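PDB 5VTL: Tb427.07.360- putative uncharacterized metacyclic invariant surface protein from Trypanosoma brucei, which is of unknown function but is probably an invariant surface protein of the metacyclic stage of the parasite, built as an elongated helical bundle. Local coordinates for residues 47-52 with 67-72. Numbering follows the deposited sequence.
Sequences DAVRRA and GRARAA
V49 meets A69 where two helices run past each other in nearly opposite directions, their local axes 8.7 Å apart at closest approach and 164° between their directions. The apolar contact is small and rests on one branch of V49. Its CG2 methyl lies 3.8 Å from A69 CB and also presses on the backbone of the partner helix, 3.5 Å from A69 O, with R70 N close by. A chi1 of 166° sets CG1 anti to the backbone N of V49 and swings CG2 alongside that N, opposite the carbonyl carbon, which is how CG2 comes to rest on A69.

A69 points its methyl at the facing helix and fits between V49 and A52, one turn further on; A52 CB is 4.3 Å from A69 CB. With no side chain longer than a methyl at A69 or A52, the backbones come near, the CA atoms of V49 and A69 being 5.3 Å apart. No hydrogen bond crosses between 47-52 and 67-72.

Of the charged residues in the two segments, R70 alone edges this apolar contact. It runs its aliphatic part past V49, CG standing 4.2 Å from V49 CG2, and its guanidinium goes on to a salt bridge with E53 on helix 4-58, so the two helices are also tied by charge. The salt bridge from R50 NH2 to D47 OD1, 2.7 Å long, lies on a side of helix 4-58 turned from 67-72 and does not join the two helices.

The two segments belong to the antiparallel hairpin of helices 4-58 and 63-102, near its turn and far from the chain's centre. Helix 157-209 packs against both arms, with A198 touching A48 and A72, R51 bridged to E206 and R68 hydrogen-bonded to N197, completing a three-helix bundle here.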
ATOM      1  N   ASP A  47     -28.576  -2.235   8.474  1.00  8.69           N
ATOM      2  CA  ASP A  47     -29.761  -1.409   8.223  1.00  8.01           C
ATOM      3  C   ASP A  47     -30.702  -2.129   7.260  1.00 10.58           C
ATOM      4  O   ASP A  47     -31.926  -2.108   7.413  1.00 10.56           O
ATOM      5  CB  ASP A  47     -29.351  -0.069   7.614  1.00 15.11           C
ATOM      6  CG  ASP A  47     -30.517   0.928   7.522  1.00 20.85           C
ATOM      7  OD1 ASP A  47     -31.132   1.241   8.560  1.00 19.76           O
ATOM      8  OD2 ASP A  47     -30.816   1.396   6.408  1.00 21.64           O
ATOM      9  N   ALA A  48     -30.106  -2.781   6.271  1.00  6.75           N
ATOM     10  CA  ALA A  48     -30.853  -3.457   5.225  1.00  7.21           C
ATOM     11  C   ALA A  48     -31.583  -4.628   5.861  1.00  9.67           C
ATOM     12  O   ALA A  48     -32.759  -4.857   5.570  1.00  8.45           O
ATOM     13  CB  ALA A  48     -29.897  -3.914   4.106  1.00  7.95           C
ATOM     14  N   VAL A  49     -30.903  -5.348   6.759  1.00  9.08           N
ATOM     15  CA  VAL A  49     -31.527  -6.468   7.459  1.00  9.21           C
ATOM     16  C   VAL A  49     -32.721  -5.948   8.272  1.00 14.98           C
ATOM     17  O   VAL A  49     -33.801  -6.522   8.231  1.00  8.66           O
ATOM     18  CB  VAL A  49     -30.515  -7.253   8.364  1.00 10.08           C
ATOM     19  CG1 VAL A  49     -31.215  -8.179   9.328  1.00  7.92           C
ATOM     20  CG2 VAL A  49     -29.524  -8.081   7.509  1.00  8.89           C
ATOM     21  N   ARG A  50     -32.535  -4.856   9.002  1.00  9.04           N
ATOM     22  CA  ARG A  50     -33.647  -4.275   9.760  1.00  9.25           C
ATOM     23  C   ARG A  50     -34.816  -3.934   8.846  1.00  8.57           C
ATOM     24  O   ARG A  50     -35.967  -4.253   9.146  1.00 13.55           O
ATOM     25  CB  ARG A  50     -33.203  -3.024  10.520  1.00 16.31           C
ATOM     26  CG  ARG A  50     -34.324  -2.392  11.342  1.00 19.07           C
ATOM     27  CD  ARG A  50     -33.951  -1.038  11.886  1.00 16.93           C
ATOM     28  NE  ARG A  50     -33.499  -0.127  10.842  1.00 18.41           N
ATOM     29  CZ  ARG A  50     -34.296   0.482   9.971  1.00 22.41           C
ATOM     30  NH1 ARG A  50     -35.599   0.263   9.990  1.00 27.94           N
ATOM     31  NH2 ARG A  50     -33.783   1.293   9.057  1.00 23.98           N
ATOM     32  N   ARG A  51     -34.530  -3.287   7.728  1.00  8.75           N
ATOM     33  CA  ARG A  51     -35.578  -2.918   6.790  1.00 11.53           C
ATOM     34  C   ARG A  51     -36.344  -4.122   6.263  1.00 12.80           C
ATOM     35  O   ARG A  51     -37.574  -4.118   6.195  1.00  8.10           O
ATOM     36  CB  ARG A  51     -34.969  -2.132   5.642  1.00 11.00           C
ATOM     37  CG  ARG A  51     -34.505  -0.736   6.040  1.00 10.81           C
ATOM     38  CD  ARG A  51     -33.732  -0.108   4.918  1.00 11.87           C
ATOM     39  NE  ARG A  51     -34.525   0.007   3.693  1.00 13.30           N
ATOM     40  CZ  ARG A  51     -34.026   0.359   2.508  1.00 15.30           C
ATOM     41  NH1 ARG A  51     -34.816   0.467   1.447  1.00 18.46           N
ATOM     42  NH2 ARG A  51     -32.727   0.602   2.377  1.00 17.10           N
ATOM     43  N   ALA A  52     -35.611  -5.160   5.890  1.00  9.05           N
ATOM     44  CA  ALA A  52     -36.218  -6.371   5.358  1.00 10.13           C
ATOM     45  C   ALA A  52     -37.057  -7.068   6.414  1.00  9.34           C
ATOM     46  O   ALA A  52     -38.155  -7.547   6.129  1.00  8.59           O
ATOM     47  CB  ALA A  52     -35.133  -7.296   4.826  1.00 12.64           C
ATOM     48  N   GLY A  67     -33.608 -13.363   4.071  1.00  6.67           N
ATOM     49  CA  GLY A  67     -32.495 -14.299   3.977  1.00  7.66           C
ATOM     50  C   GLY A  67     -31.310 -13.772   3.180  1.00  9.99           C
ATOM     51  O   GLY A  67     -30.154 -13.924   3.576  1.00  9.24           O
ATOM     52  N   ARG A  68     -31.588 -13.162   2.042  1.00  5.95           N
ATOM     53  CA  ARG A  68     -30.543 -12.591   1.210  1.00  6.36           C
ATOM     54  C   ARG A  68     -29.819 -11.455   1.957  1.00  4.91           C
ATOM     55  O   ARG A  68     -28.589 -11.323   1.876  1.00  3.82           O
ATOM     56  CB  ARG A  68     -31.162 -12.067  -0.087  1.00 10.54           C
ATOM     57  CG  ARG A  68     -30.152 -11.466  -1.044  1.00 11.66           C
ATOM     58  CD  ARG A  68     -30.794 -11.024  -2.354  1.00 10.14           C
ATOM     59  NE  ARG A  68     -29.811 -10.439  -3.267  1.00 10.36           N
ATOM     60  CZ  ARG A  68     -30.097  -9.647  -4.297  1.00 13.09           C
ATOM     61  NH1 ARG A  68     -31.350  -9.278  -4.556  1.00 12.98           N
ATOM     62  NH2 ARG A  68     -29.115  -9.184  -5.059  1.00 14.01           N
ATOM     63  N   ALA A  69     -30.593 -10.628   2.663  1.00  7.43           N
ATOM     64  CA  ALA A  69     -30.018  -9.545   3.467  1.00  4.70           C
ATOM     65  C   ALA A  69     -29.084 -10.091   4.569  1.00  6.45           C
ATOM     66  O   ALA A  69     -27.986  -9.569   4.799  1.00  6.05           O
ATOM     67  CB  ALA A  69     -31.115  -8.722   4.093  1.00  5.28           C
ATOM     68  N   ARG A  70     -29.529 -11.134   5.245  1.00  8.29           N
ATOM     69  CA  ARG A  70     -28.736 -11.731   6.315  1.00  7.34           C
ATOM     70  C   ARG A  70     -27.447 -12.344   5.816  1.00  8.52           C
ATOM     71  O   ARG A  70     -26.419 -12.271   6.480  1.00  8.40           O
ATOM     72  CB  ARG A  70     -29.562 -12.779   7.058  1.00  9.67           C
ATOM     73  CG  ARG A  70     -30.638 -12.153   7.937  1.00 11.17           C
ATOM     74  CD  ARG A  70     -31.440 -13.157   8.764  1.00 11.61           C
ATOM     75  NE  ARG A  70     -32.303 -12.405   9.692  1.00 17.80           N
ATOM     76  CZ  ARG A  70     -33.478 -12.812  10.151  1.00 25.15           C
ATOM     77  NH1 ARG A  70     -33.978 -13.986   9.790  1.00 34.63           N
ATOM     78  NH2 ARG A  70     -34.161 -12.034  10.974  1.00 22.46           N
ATOM     79  N   ALA A  71     -27.513 -12.965   4.646  1.00  7.14           N
ATOM     80  CA  ALA A  71     -26.353 -13.614   4.050  1.00  5.13           C
ATOM     81  C   ALA A  71     -25.337 -12.560   3.634  1.00  7.60           C
ATOM     82  O   ALA A  71     -24.136 -12.742   3.803  1.00  5.52           O
ATOM     83  CB  ALA A  71     -26.783 -14.460   2.842  1.00  9.04           C
ATOM     84  N   ALA A  72     -25.850 -11.460   3.079  1.00  5.90           N
ATOM     85  CA  ALA A  72     -25.029 -10.323   2.675  1.00  8.15           C
ATOM     86  C   ALA A  72     -24.355  -9.709   3.893  1.00  6.73           C
ATOM     87  O   ALA A  72     -23.172  -9.425   3.841  1.00  5.86           O
ATOM     88  CB  ALA A  72     -25.868  -9.304   1.962  1.00  7.16           C
TER